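Local coordinates for protein aprataxin and PNK-like factor (Homo sapiens, PDB 5W7W) that acts as a histone chaperone in single- and double-strand DNA break repair, its FHA domain mediating interaction with the repair factors XRCC1 and XRCC4, at residues K39-R44 with F92-D97. Sequence-based numbering, arbitrary orientation.
Sequences KRVSRR and FSLLVD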
loop_
_atom_site.group_PDB
_atom_site.type_symbol
_atom_site.label_atom_id
_atom_site.label_comp_id
_atom_site.label_asym_id
_atom_site.label_seq_id
_atom_site.Cartn_x
_atom_site.Cartn_y
_atom_site.Cartn_z
ATOM N N LYS A 39 16.553 -3.582 -4.374
ATOM C CA LYS A 39 17.300 -3.315 -3.158
ATOM C C LYS A 39 16.802 -2.073 -2.428
ATOM O O LYS A 39 17.082 -1.922 -1.233
ATOM C CB LYS A 39 18.778 -3.139 -3.515
ATOM C CG LYS A 39 19.050 -1.994 -4.484
ATOM N N ARG A 40 16.081 -1.183 -3.106
ATOM C CA ARG A 40 15.608 0.054 -2.495
ATOM C C ARG A 40 14.371 -0.147 -1.637
ATOM O O ARG A 40 13.956 0.778 -0.930
ATOM C CB ARG A 40 15.284 1.073 -3.588
ATOM C CG ARG A 40 16.509 1.493 -4.421
ATOM C CD ARG A 40 16.112 2.333 -5.618
ATOM N NE ARG A 40 15.376 1.547 -6.592
ATOM C CZ ARG A 40 14.931 2.008 -7.752
ATOM N NH1 ARG A 40 15.175 3.257 -8.107
ATOM N NH2 ARG A 40 14.246 1.213 -8.553
ATOM N N VAL A 41 13.760 -1.319 -1.686
ATOM C CA VAL A 41 12.538 -1.603 -0.950
ATOM C C VAL A 41 12.827 -2.742 0.008
ATOM O O VAL A 41 13.299 -3.804 -0.409
ATOM C CB VAL A 41 11.395 -1.966 -1.910
ATOM C CG1 VAL A 41 10.120 -2.241 -1.146
ATOM C CG2 VAL A 41 11.171 -0.848 -2.908
ATOM N N SER A 42 12.537 -2.527 1.287
ATOM C CA SER A 42 12.759 -3.550 2.288
ATOM C C SER A 42 11.762 -4.692 2.110
ATOM O O SER A 42 10.650 -4.505 1.613
ATOM C CB SER A 42 12.562 -2.930 3.671
ATOM O OG SER A 42 12.633 -3.898 4.704
ATOM N N ARG A 43 12.154 -5.883 2.581
ATOM C CA ARG A 43 11.194 -6.966 2.722
ATOM C C ARG A 43 10.131 -6.622 3.746
ATOM O O ARG A 43 9.023 -7.169 3.690
ATOM C CB ARG A 43 11.894 -8.246 3.163
ATOM C CG ARG A 43 12.844 -8.796 2.123
ATOM C CD ARG A 43 13.668 -9.964 2.683
ATOM N N ARG A 44 10.451 -5.750 4.696
ATOM C CA ARG A 44 9.524 -5.319 5.743
ATOM C C ARG A 44 9.384 -3.805 5.638
ATOM O O ARG A 44 9.839 -3.037 6.488
ATOM C CB ARG A 44 9.997 -5.749 7.130
ATOM C CG ARG A 44 9.942 -7.247 7.365
ATOM C CD ARG A 44 10.570 -7.595 8.719
ATOM N NE ARG A 44 11.980 -7.209 8.703
ATOM C CZ ARG A 44 12.991 -8.015 8.393
ATOM N NH1 ARG A 44 12.779 -9.296 8.104
ATOM N NH2 ARG A 44 14.227 -7.532 8.379
ATOM N N PHE A 92 -0.946 4.971 -2.412
ATOM C CA PHE A 92 0.273 4.991 -1.615
ATOM C C PHE A 92 1.395 4.448 -2.483
ATOM O O PHE A 92 1.154 3.833 -3.522
ATOM C CB PHE A 92 0.154 4.155 -0.330
ATOM C CG PHE A 92 0.281 2.685 -0.551
ATOM C CD1 PHE A 92 -0.826 1.920 -0.880
ATOM C CD2 PHE A 92 1.503 2.052 -0.437
ATOM C CE1 PHE A 92 -0.701 0.565 -1.100
ATOM C CE2 PHE A 92 1.623 0.706 -0.654
ATOM C CZ PHE A 92 0.517 -0.041 -0.982
ATOM N N SER A 93 2.635 4.667 -2.061
ATOM C CA SER A 93 3.753 4.123 -2.811
ATOM C C SER A 93 4.892 3.742 -1.884
ATOM O O SER A 93 5.025 4.243 -0.759
ATOM C CB SER A 93 4.241 5.099 -3.875
ATOM O OG SER A 93 4.795 6.267 -3.299
ATOM N N LEU A 94 5.732 2.852 -2.398
ATOM C CA LEU A 94 6.884 2.376 -1.647
ATOM C C LEU A 94 8.175 3.095 -2.020
ATOM O O LEU A 94 9.143 3.039 -1.254
ATOM C CB LEU A 94 7.057 0.863 -1.817
ATOM C CG LEU A 94 5.857 0.027 -1.382
ATOM C CD1 LEU A 94 6.214 -1.451 -1.528
ATOM C CD2 LEU A 94 5.450 0.323 0.025
ATOM N N LEU A 95 8.225 3.757 -3.170
ATOM C CA LEU A 95 9.263 4.727 -3.506
ATOM C C LEU A 95 8.542 5.990 -3.948
ATOM O O LEU A 95 7.342 5.982 -4.236
ATOM C CB LEU A 95 10.214 4.240 -4.612
ATOM C CG LEU A 95 11.054 3.021 -4.265
ATOM C CD1 LEU A 95 11.821 2.590 -5.492
ATOM C CD2 LEU A 95 12.022 3.319 -3.120
ATOM N N VAL A 96 9.260 7.106 -4.015
ATOM C CA VAL A 96 8.584 8.373 -4.266
ATOM C C VAL A 96 7.863 8.360 -5.603
ATOM O O VAL A 96 6.819 9.004 -5.745
ATOM C CB VAL A 96 9.576 9.553 -4.143
ATOM C CG1 VAL A 96 10.648 9.482 -5.209
ATOM C CG2 VAL A 96 8.830 10.883 -4.225
ATOM N N ASP A 97 8.412 7.663 -6.597
ATOM C CA ASP A 97 7.920 7.725 -7.970
ATOM C C ASP A 97 7.800 6.348 -8.603
ATOM O O ASP A 97 7.775 6.238 -9.831
ATOM C CB ASP A 97 8.807 8.620 -8.834
ATOM C CG ASP A 97 10.242 8.157 -8.873
ATOM O OD1 ASP A 97 10.589 7.125 -8.262
ATOM O OD2 ASP A 97 11.061 8.859 -9.520
#
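L94 and L95, at the corner that follows strand 91-93, receive V41 and R40 from the loop between strands 24-28 and 46-51, so that this loop rests on apolar side chains of the turn. S93 prepares the corner: its OG hydrogen-bonds to the carbonyl oxygen of L95 over 2.7 Å, tilted 34° out of the carbonyl plane, and spans the turn at L94. L94 follows, and its CD1 meets V41 CG1 at 4.0 Å, the two side chains crossing at about a right angle. V41 has CG1 anti to its backbone N (chi1 -179°), an arrangement that gives one methyl to each leucine: CG1 to L94, CG2 to L95, whose CG lies 4.1 Å from V41 CG2. L95 has the most surface buried in the contact, and its isobutyl fork is shared. L95 CD2 rests 4.0 Å from R40 CB, while L95 CD1 sits 3.8 Å above the plane of the R40 guanidinium, over its centre. The bend of R40 at chi3 (-68°) brings that flat group across the methyl. Next to V41, S42 OG accepts from R44 N in an ST turn, and R30 NH1 hydrogen-bonds to V41 O. In FHA domains such loops line the phosphopeptide-binding edge of the beta sandwich, consistent with the XRCC1 and XRCC4 interactions. With no hydrogen bond joining the two segments, the contact is one of dispersion, with hydrophobic burial at V41, L94 and L95; L95 CD1 packs on a face of the exposed guanidinium, while R40 NH2 forms a salt bridge with D38.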